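Local coordinates for protein lectin-related NK cell receptor LY49L1 (Mus musculus, PDB 3G8K) that probably recognises MHC class I as a natural killer cell receptor of the Ly49 family, through the C-type lectin-like domain present here, at residues A[53-65]-A[112-124]. The protein carries 1 engineered substitution. Sequence-based numbering, arbitrary orientation.
Sequences FLKLLVPSDSYWI and NCDKSFICICGKR. Engineered in segment 53-65: Tyr63 (natural residue Cys).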
ATOM      1  N   PHE A  53      -7.264   2.764   8.407  1.00 31.34           N
ATOM      2  CA  PHE A  53      -6.579   2.291   7.229  1.00 30.63           C
ATOM      3  C   PHE A  53      -5.043   2.462   7.261  1.00 31.53           C
ATOM      4  O   PHE A  53      -4.295   1.508   6.973  1.00 30.71           O
ATOM      5  CB  PHE A  53      -7.158   2.922   5.963  1.00 32.07           C
ATOM      6  CG  PHE A  53      -6.145   2.968   4.835  1.00 35.16           C
ATOM      7  CD1 PHE A  53      -5.831   1.787   4.120  1.00 37.26           C
ATOM      8  CD2 PHE A  53      -5.470   4.171   4.514  1.00 34.29           C
ATOM      9  CE1 PHE A  53      -4.862   1.787   3.103  1.00 38.14           C
ATOM     10  CE2 PHE A  53      -4.484   4.179   3.518  1.00 39.79           C
ATOM     11  CZ  PHE A  53      -4.186   2.984   2.785  1.00 38.73           C
ATOM     12  N   LEU A  54      -4.535   3.640   7.614  1.00 30.31           N
ATOM     13  CA  LEU A  54      -3.082   3.786   7.568  1.00 29.47           C
ATOM     14  C   LEU A  54      -2.403   2.836   8.523  1.00 30.22           C
ATOM     15  O   LEU A  54      -1.375   2.292   8.193  1.00 30.40           O
ATOM     16  CB  LEU A  54      -2.611   5.223   7.790  1.00 28.76           C
ATOM     17  CG  LEU A  54      -2.773   6.159   6.594  1.00 24.88           C
ATOM     18  CD1 LEU A  54      -3.010   7.595   7.154  1.00 25.32           C
ATOM     19  CD2 LEU A  54      -1.540   6.037   5.711  1.00 28.05           C
ATOM     20  N   LYS A  55      -2.950   2.666   9.723  1.00 31.62           N
ATOM     21  CA  LYS A  55      -2.355   1.762  10.725  1.00 32.09           C
ATOM     22  C   LYS A  55      -2.366   0.303  10.213  1.00 33.68           C
ATOM     23  O   LYS A  55      -1.453  -0.476  10.489  1.00 34.36           O
ATOM     24  CB  LYS A  55      -3.165   1.799  12.008  1.00 32.23           C
ATOM     25  CG  LYS A  55      -2.965   2.952  12.959  1.00 30.88           C
ATOM     26  CD  LYS A  55      -4.234   2.921  13.811  1.00 34.02           C
ATOM     27  CE  LYS A  55      -4.192   3.724  15.113  1.00 37.75           C
ATOM     28  NZ  LYS A  55      -5.679   3.930  15.492  1.00 37.67           N
ATOM     29  N   LEU A  56      -3.418  -0.040   9.485  1.00 35.40           N
ATOM     30  CA  LEU A  56      -3.543  -1.295   8.716  1.00 36.73           C
ATOM     31  C   LEU A  56      -2.471  -1.475   7.594  1.00 37.81           C
ATOM     32  O   LEU A  56      -1.683  -2.457   7.583  1.00 37.52           O
ATOM     33  CB  LEU A  56      -4.933  -1.274   8.142  1.00 37.53           C
ATOM     34  CG  LEU A  56      -5.921  -2.420   8.082  1.00 41.58           C
ATOM     35  CD1 LEU A  56      -5.788  -3.044   6.675  1.00 44.42           C
ATOM     36  CD2 LEU A  56      -5.796  -3.427   9.304  1.00 45.45           C
ATOM     37  N   LEU A  57      -2.374  -0.481   6.710  1.00 39.19           N
ATOM     38  CA  LEU A  57      -1.537  -0.531   5.525  1.00 40.43           C
ATOM     39  C   LEU A  57      -0.092  -0.095   5.561  1.00 40.69           C
ATOM     40  O   LEU A  57       0.655  -0.554   4.712  1.00 41.61           O
ATOM     41  CB  LEU A  57      -2.204   0.240   4.402  1.00 41.85           C
ATOM     42  CG  LEU A  57      -2.694  -0.604   3.225  1.00 47.03           C
ATOM     43  CD1 LEU A  57      -1.664  -1.769   2.853  1.00 51.17           C
ATOM     44  CD2 LEU A  57      -4.126  -1.179   3.477  1.00 47.36           C
ATOM     45  N   VAL A  58       0.327   0.820   6.449  1.00 40.70           N
ATOM     46  CA  VAL A  58       1.746   1.284   6.441  1.00 38.82           C
ATOM     47  C   VAL A  58       2.706   0.156   6.856  1.00 39.11           C
ATOM     48  O   VAL A  58       2.351  -0.596   7.750  1.00 39.04           O
ATOM     49  CB  VAL A  58       1.965   2.522   7.355  1.00 38.98           C
ATOM     50  CG1 VAL A  58       1.344   3.723   6.773  1.00 36.80           C
ATOM     51  CG2 VAL A  58       1.488   2.296   8.831  1.00 38.13           C
ATOM     52  N   PRO A  59       3.927   0.015   6.227  1.00 37.95           N
ATOM     53  CA  PRO A  59       4.909  -0.890   6.813  1.00 37.91           C
ATOM     54  C   PRO A  59       5.223  -0.520   8.251  1.00 38.12           C
ATOM     55  O   PRO A  59       5.131   0.640   8.580  1.00 40.15           O
ATOM     56  CB  PRO A  59       6.163  -0.662   5.945  1.00 37.56           C
ATOM     57  CG  PRO A  59       5.670  -0.221   4.676  1.00 37.64           C
ATOM     58  CD  PRO A  59       4.427   0.607   4.977  1.00 38.14           C
ATOM     59  N   SER A  60       5.567  -1.484   9.108  1.00 38.09           N
ATOM     60  CA  SER A  60       5.764  -1.229  10.551  1.00 37.24           C
ATOM     61  C   SER A  60       6.932  -0.292  10.777  1.00 36.78           C
ATOM     62  O   SER A  60       8.080  -0.664  10.509  1.00 38.24           O
ATOM     63  CB  SER A  60       6.032  -2.544  11.329  1.00 37.66           C
ATOM     64  OG  SER A  60       6.507  -2.270  12.640  1.00 37.94           O
ATOM     65  N   ASP A  61       6.654   0.918  11.253  1.00 34.73           N
ATOM     66  CA  ASP A  61       7.694   1.884  11.543  1.00 32.82           C
ATOM     67  C   ASP A  61       6.962   3.053  12.094  1.00 31.03           C
ATOM     68  O   ASP A  61       5.730   2.960  12.344  1.00 30.56           O
ATOM     69  CB  ASP A  61       8.600   2.244  10.314  1.00 34.35           C
ATOM     70  CG  ASP A  61      10.015   2.603  10.718  1.00 35.61           C
ATOM     71  OD1 ASP A  61      10.196   2.877  11.931  1.00 37.94           O
ATOM     72  OD2 ASP A  61      10.973   2.592   9.879  1.00 40.13           O
ATOM     73  N   SER A  62       7.725   4.119  12.342  1.00 28.47           N
ATOM     74  CA  SER A  62       7.230   5.386  12.889  1.00 26.49           C
ATOM     75  C   SER A  62       7.477   6.508  11.878  1.00 25.64           C
ATOM     76  O   SER A  62       8.541   6.600  11.284  1.00 24.64           O
ATOM     77  CB  SER A  62       7.890   5.653  14.199  1.00 26.03           C
ATOM     78  OG  SER A  62       7.159   4.928  15.153  1.00 28.95           O
ATOM     79  N   TYR A  63       6.429   7.288  11.631  1.00 22.69           N
ATOM     80  CA  TYR A  63       6.345   8.241  10.528  1.00 21.48           C
ATOM     81  C   TYR A  63       5.975   9.597  11.025  1.00 20.12           C
ATOM     82  O   TYR A  63       4.934   9.764  11.732  1.00 17.99           O
ATOM     83  CB  TYR A  63       5.264   7.814   9.476  1.00 21.56           C
ATOM     84  CG  TYR A  63       5.507   6.437   8.927  1.00 24.63           C
ATOM     85  CD1 TYR A  63       6.297   6.260   7.798  1.00 24.66           C
ATOM     86  CD2 TYR A  63       4.971   5.299   9.536  1.00 26.43           C
ATOM     87  CE1 TYR A  63       6.564   5.000   7.282  1.00 27.28           C
ATOM     88  CE2 TYR A  63       5.237   4.021   9.028  1.00 27.28           C
ATOM     89  CZ  TYR A  63       6.034   3.890   7.882  1.00 27.49           C
ATOM     90  OH  TYR A  63       6.298   2.632   7.343  1.00 27.36           O
ATOM     91  N   TRP A  64       6.717  10.600  10.609  1.00 20.11           N
ATOM     92  CA  TRP A  64       6.239  11.997  10.904  1.00 21.56           C
ATOM     93  C   TRP A  64       5.029  12.341  10.103  1.00 21.66           C
ATOM     94  O   TRP A  64       4.937  11.951   8.967  1.00 21.12           O
ATOM     95  CB  TRP A  64       7.324  13.016  10.544  1.00 20.41           C
ATOM     96  CG  TRP A  64       8.499  13.197  11.507  1.00 19.10           C
ATOM     97  CD1 TRP A  64       9.906  13.183  11.111  1.00 16.28           C
ATOM     98  CD2 TRP A  64       8.520  13.358  12.952  1.00 18.38           C
ATOM     99  NE1 TRP A  64      10.669  13.321  12.226  1.00 18.49           N
ATOM    100  CE2 TRP A  64       9.893  13.482  13.344  1.00 19.16           C
ATOM    101  CE3 TRP A  64       7.550  13.454  13.942  1.00 19.85           C
ATOM    102  CZ2 TRP A  64      10.261  13.690  14.660  1.00 23.44           C
ATOM    103  CZ3 TRP A  64       7.929  13.643  15.232  1.00 17.92           C
ATOM    104  CH2 TRP A  64       9.232  13.795  15.599  1.00 20.38           C
ATOM    105  N   ILE A  65       4.072  13.078  10.695  1.00 22.17           N
ATOM    106  CA  ILE A  65       2.869  13.474   9.997  1.00 21.79           C
ATOM    107  C   ILE A  65       2.727  14.956  10.325  1.00 21.86           C
ATOM    108  O   ILE A  65       3.473  15.494  11.167  1.00 23.14           O
ATOM    109  CB  ILE A  65       1.546  12.623  10.418  1.00 21.37           C
ATOM    110  CG1 ILE A  65       1.153  12.925  11.879  1.00 22.25           C
ATOM    111  CG2 ILE A  65       1.706  11.096   9.963  1.00 15.49           C
ATOM    112  CD1 ILE A  65       0.184  12.060  12.474  1.00 21.12           C
ATOM    113  N   ASN A 112       9.975  14.227  20.157  1.00 27.17           N
ATOM    114  CA  ASN A 112      10.921  15.257  19.889  1.00 25.61           C
ATOM    115  C   ASN A 112      10.936  15.609  18.426  1.00 25.20           C
ATOM    116  O   ASN A 112      11.355  14.789  17.607  1.00 27.52           O
ATOM    117  CB  ASN A 112      12.303  14.711  20.253  1.00 27.57           C
ATOM    118  CG  ASN A 112      13.358  15.788  20.408  1.00 26.92           C
ATOM    119  OD1 ASN A 112      13.409  16.765  19.668  1.00 25.34           O
ATOM    120  ND2 ASN A 112      14.180  15.626  21.395  1.00 27.16           N
ATOM    121  N   CYS A 113      10.640  16.858  18.104  1.00 24.90           N
ATOM    122  CA  CYS A 113      10.645  17.311  16.702  1.00 25.95           C
ATOM    123  C   CYS A 113      11.980  17.150  15.994  1.00 25.86           C
ATOM    124  O   CYS A 113      12.052  17.253  14.779  1.00 25.73           O
ATOM    125  CB  CYS A 113      10.228  18.749  16.585  1.00 26.57           C
ATOM    126  SG  CYS A 113       8.571  19.082  17.267  1.00 29.34           S
ATOM    127  N   ASP A 114      13.027  16.876  16.755  1.00 26.54           N
ATOM    128  CA  ASP A 114      14.430  16.807  16.222  1.00 25.79           C
ATOM    129  C   ASP A 114      14.833  15.401  15.913  1.00 25.55           C
ATOM    130  O   ASP A 114      15.910  15.171  15.291  1.00 27.39           O
ATOM    131  CB  ASP A 114      15.377  17.262  17.321  1.00 26.67           C
ATOM    132  CG  ASP A 114      16.829  17.288  16.854  1.00 32.44           C
ATOM    133  OD1 ASP A 114      17.080  18.154  15.955  1.00 36.78           O
ATOM    134  OD2 ASP A 114      17.676  16.425  17.332  1.00 35.64           O
ATOM    135  N   LYS A 115      14.064  14.418  16.399  1.00 23.76           N
ATOM    136  CA  LYS A 115      14.368  13.080  16.007  1.00 24.84           C
ATOM    137  C   LYS A 115      14.020  12.931  14.514  1.00 25.43           C
ATOM    138  O   LYS A 115      13.118  13.584  14.015  1.00 24.87           O
ATOM    139  CB  LYS A 115      13.614  12.020  16.854  1.00 24.48           C
ATOM    140  CG  LYS A 115      14.246  11.771  18.181  1.00 24.44           C
ATOM    141  CD  LYS A 115      13.674  10.707  19.013  1.00 23.59           C
ATOM    142  CE  LYS A 115      13.863   9.323  18.546  1.00 20.30           C
ATOM    143  NZ  LYS A 115      15.302   8.954  18.337  1.00 24.53           N
ATOM    144  N   SER A 116      14.698  11.998  13.860  1.00 26.88           N
ATOM    145  CA  SER A 116      14.618  11.637  12.443  1.00 26.53           C
ATOM    146  C   SER A 116      13.735  10.375  12.318  1.00 27.44           C
ATOM    147  O   SER A 116      14.100   9.281  12.827  1.00 28.15           O
ATOM    148  CB  SER A 116      16.066  11.352  11.931  1.00 28.10           C
ATOM    149  OG  SER A 116      16.812  12.564  11.799  1.00 28.93           O
ATOM    150  N   PHE A 117      12.530  10.557  11.718  1.00 25.33           N
ATOM    151  CA  PHE A 117      11.569   9.487  11.333  1.00 23.30           C
ATOM    152  C   PHE A 117      11.253   9.533   9.799  1.00 22.19           C
ATOM    153  O   PHE A 117      11.564  10.516   9.121  1.00 18.36           O
ATOM    154  CB  PHE A 117      10.266   9.574  12.218  1.00 23.87           C
ATOM    155  CG  PHE A 117      10.556   9.336  13.698  1.00 24.34           C
ATOM    156  CD1 PHE A 117      10.549  10.369  14.605  1.00 27.69           C
ATOM    157  CD2 PHE A 117      10.894   8.076  14.146  1.00 24.89           C
ATOM    158  CE1 PHE A 117      10.830  10.156  15.956  1.00 23.46           C
ATOM    159  CE2 PHE A 117      11.210   7.864  15.488  1.00 27.65           C
ATOM    160  CZ  PHE A 117      11.144   8.912  16.385  1.00 25.84           C
ATOM    161  N   ILE A 118      10.713   8.439   9.262  1.00 23.58           N
ATOM    162  CA  ILE A 118      10.236   8.401   7.867  1.00 23.46           C
ATOM    163  C   ILE A 118       9.180   9.495   7.680  1.00 24.27           C
ATOM    164  O   ILE A 118       8.288   9.589   8.466  1.00 24.38           O
ATOM    165  CB  ILE A 118       9.701   7.024   7.456  1.00 25.56           C
ATOM    166  CG1 ILE A 118      10.798   5.918   7.559  1.00 26.83           C
ATOM    167  CG2 ILE A 118       9.171   7.024   5.955  1.00 24.79           C
ATOM    168  CD1 ILE A 118      12.050   6.270   6.757  1.00 32.90           C
ATOM    169  N   CYS A 119       9.301  10.301   6.633  1.00 24.17           N
ATOM    170  CA  CYS A 119       8.206  11.230   6.221  1.00 25.45           C
ATOM    171  C   CYS A 119       7.118  10.518   5.432  1.00 24.67           C
ATOM    172  O   CYS A 119       7.373   9.816   4.454  1.00 24.12           O
ATOM    173  CB  CYS A 119       8.736  12.454   5.408  1.00 22.93           C
ATOM    174  SG  CYS A 119      10.443  12.975   5.783  1.00 26.37           S
ATOM    175  N   ILE A 120       5.871  10.659   5.883  1.00 25.71           N
ATOM    176  CA  ILE A 120       4.796  10.300   4.995  1.00 25.37           C
ATOM    177  C   ILE A 120       4.131  11.617   4.554  1.00 26.14           C
ATOM    178  O   ILE A 120       3.653  12.429   5.413  1.00 25.21           O
ATOM    179  CB  ILE A 120       3.829   9.267   5.567  1.00 25.99           C
ATOM    180  CG1 ILE A 120       2.706   8.971   4.587  1.00 24.12           C
ATOM    181  CG2 ILE A 120       3.214   9.727   6.907  1.00 28.75           C
ATOM    182  CD1 ILE A 120       1.761   7.881   5.144  1.00 28.21           C
ATOM    183  N   CYS A 121       4.212  11.840   3.230  1.00 25.14           N
ATOM    184  CA  CYS A 121       3.602  12.971   2.517  1.00 25.01           C
ATOM    185  C   CYS A 121       2.241  12.603   1.912  1.00 24.06           C
ATOM    186  O   CYS A 121       2.111  11.601   1.284  1.00 25.45           O
ATOM    187  CB  CYS A 121       4.491  13.376   1.380  1.00 24.19           C
ATOM    188  SG  CYS A 121       6.222  13.664   1.878  1.00 26.73           S
ATOM    189  N   GLY A 122       1.199  13.382   2.106  1.00 25.94           N
ATOM    190  CA  GLY A 122      -0.022  13.079   1.354  1.00 24.64           C
ATOM    191  C   GLY A 122      -0.296  14.093   0.244  1.00 24.03           C
ATOM    192  O   GLY A 122       0.163  15.239   0.300  1.00 25.15           O
ATOM    193  N   LYS A 123      -1.046  13.660  -0.754  1.00 25.46           N
ATOM    194  CA  LYS A 123      -1.578  14.465  -1.852  1.00 26.09           C
ATOM    195  C   LYS A 123      -2.914  13.860  -2.316  1.00 25.46           C
ATOM    196  O   LYS A 123      -2.988  12.709  -2.682  1.00 24.12           O
ATOM    197  CB  LYS A 123      -0.610  14.592  -3.035  1.00 27.85           C
ATOM    198  CG  LYS A 123      -1.017  15.704  -4.095  1.00 25.24           C
ATOM    199  CD  LYS A 123      -0.047  15.659  -5.290  1.00 28.42           C
ATOM    200  CE  LYS A 123      -0.372  16.627  -6.412  1.00 32.99           C
ATOM    201  NZ  LYS A 123       0.437  16.214  -7.629  1.00 37.12           N
ATOM    202  N   ARG A 124      -3.994  14.648  -2.191  1.00 26.29           N
ATOM    203  CA  ARG A 124      -5.272  14.300  -2.750  1.00 25.82           C
ATOM    204  C   ARG A 124      -5.243  14.232  -4.258  1.00 25.21           C
ATOM    205  O   ARG A 124      -4.454  14.889  -4.931  1.00 26.33           O
ATOM    206  CB  ARG A 124      -6.354  15.277  -2.274  1.00 26.44           C
ATOM    207  CG  ARG A 124      -6.713  15.007  -0.913  1.00 24.83           C
ATOM    208  CD  ARG A 124      -7.733  16.003  -0.418  1.00 30.20           C
ATOM    209  NE  ARG A 124      -8.918  16.177  -1.250  1.00 30.04           N
ATOM    210  CZ  ARG A 124     -10.160  15.972  -0.793  1.00 33.30           C
ATOM    211  NH1 ARG A 124     -10.320  15.524   0.449  1.00 32.86           N
ATOM    212  NH2 ARG A 124     -11.230  16.192  -1.552  1.00 28.76           N
TER
HETATM  213  O   HOH W   1      11.558   5.949  11.274  1.00 39.82           O
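Trp64 sends its indole across to residues 112-117, while its backbone pairs with strand 118-124. CG lies beside the backbone N (chi1 -78°), and the ring runs toward the loop from there. CB passes near Ile118 O. The five-membered ring of Trp64 carries Phe117 CB over its face, 3.8 Å from the ring centroid, a CH-pi contact. Trp64 NE1 gives a weak, bent hydrogen bond to Lys115 O (3.0 Å, 129° at the hydrogen). Further out, Trp64 CZ2 takes Phe117 CD1 over the ring face at 3.3 Å and meets Lys115 O at the edge. At the far rim, Trp64 CH2 touches Asn112 O at 3.1 Å, near the ring plane. Phe117 turns its edge to the six-membered ring of Trp64 in a T-shaped stack, with the planes of the two rings at 81°. Phe117 CD2 also comes near Ser62 CB.

The strands run parallel here. Trp64 N donates to Ile118 O at 2.8 Å; Ile118 N to Ser62 O and Ile120 N to Trp64 O are weak bonds. A water also links Ser62 O to Ile118 N, the latter weakly. On the sheet face of Tyr63 and Ile118, Ile118 CG2 lies at the tyrosine ring edge, 3.5 Å from Tyr63 CD1. Tyr63 is an engineered residue; its OH bonds Pro59 O. Ile120 CD1 packs on Leu54 CD2 of helix 48-57, and Ile120 CG2 lies beside Ile65 CG2.

This pairing belongs to the central sheet of the C-type lectin-like fold, where disulfides tie Cys119 to Cys31 and Cys113 to Cys100. Trp28 meets the Trp64 indole edge-to-face. The strand pairing thus rests on one short backbone bond and two weak ones, while Phe117 over one face and two carbonyls at the edge set the weakly bonded indole.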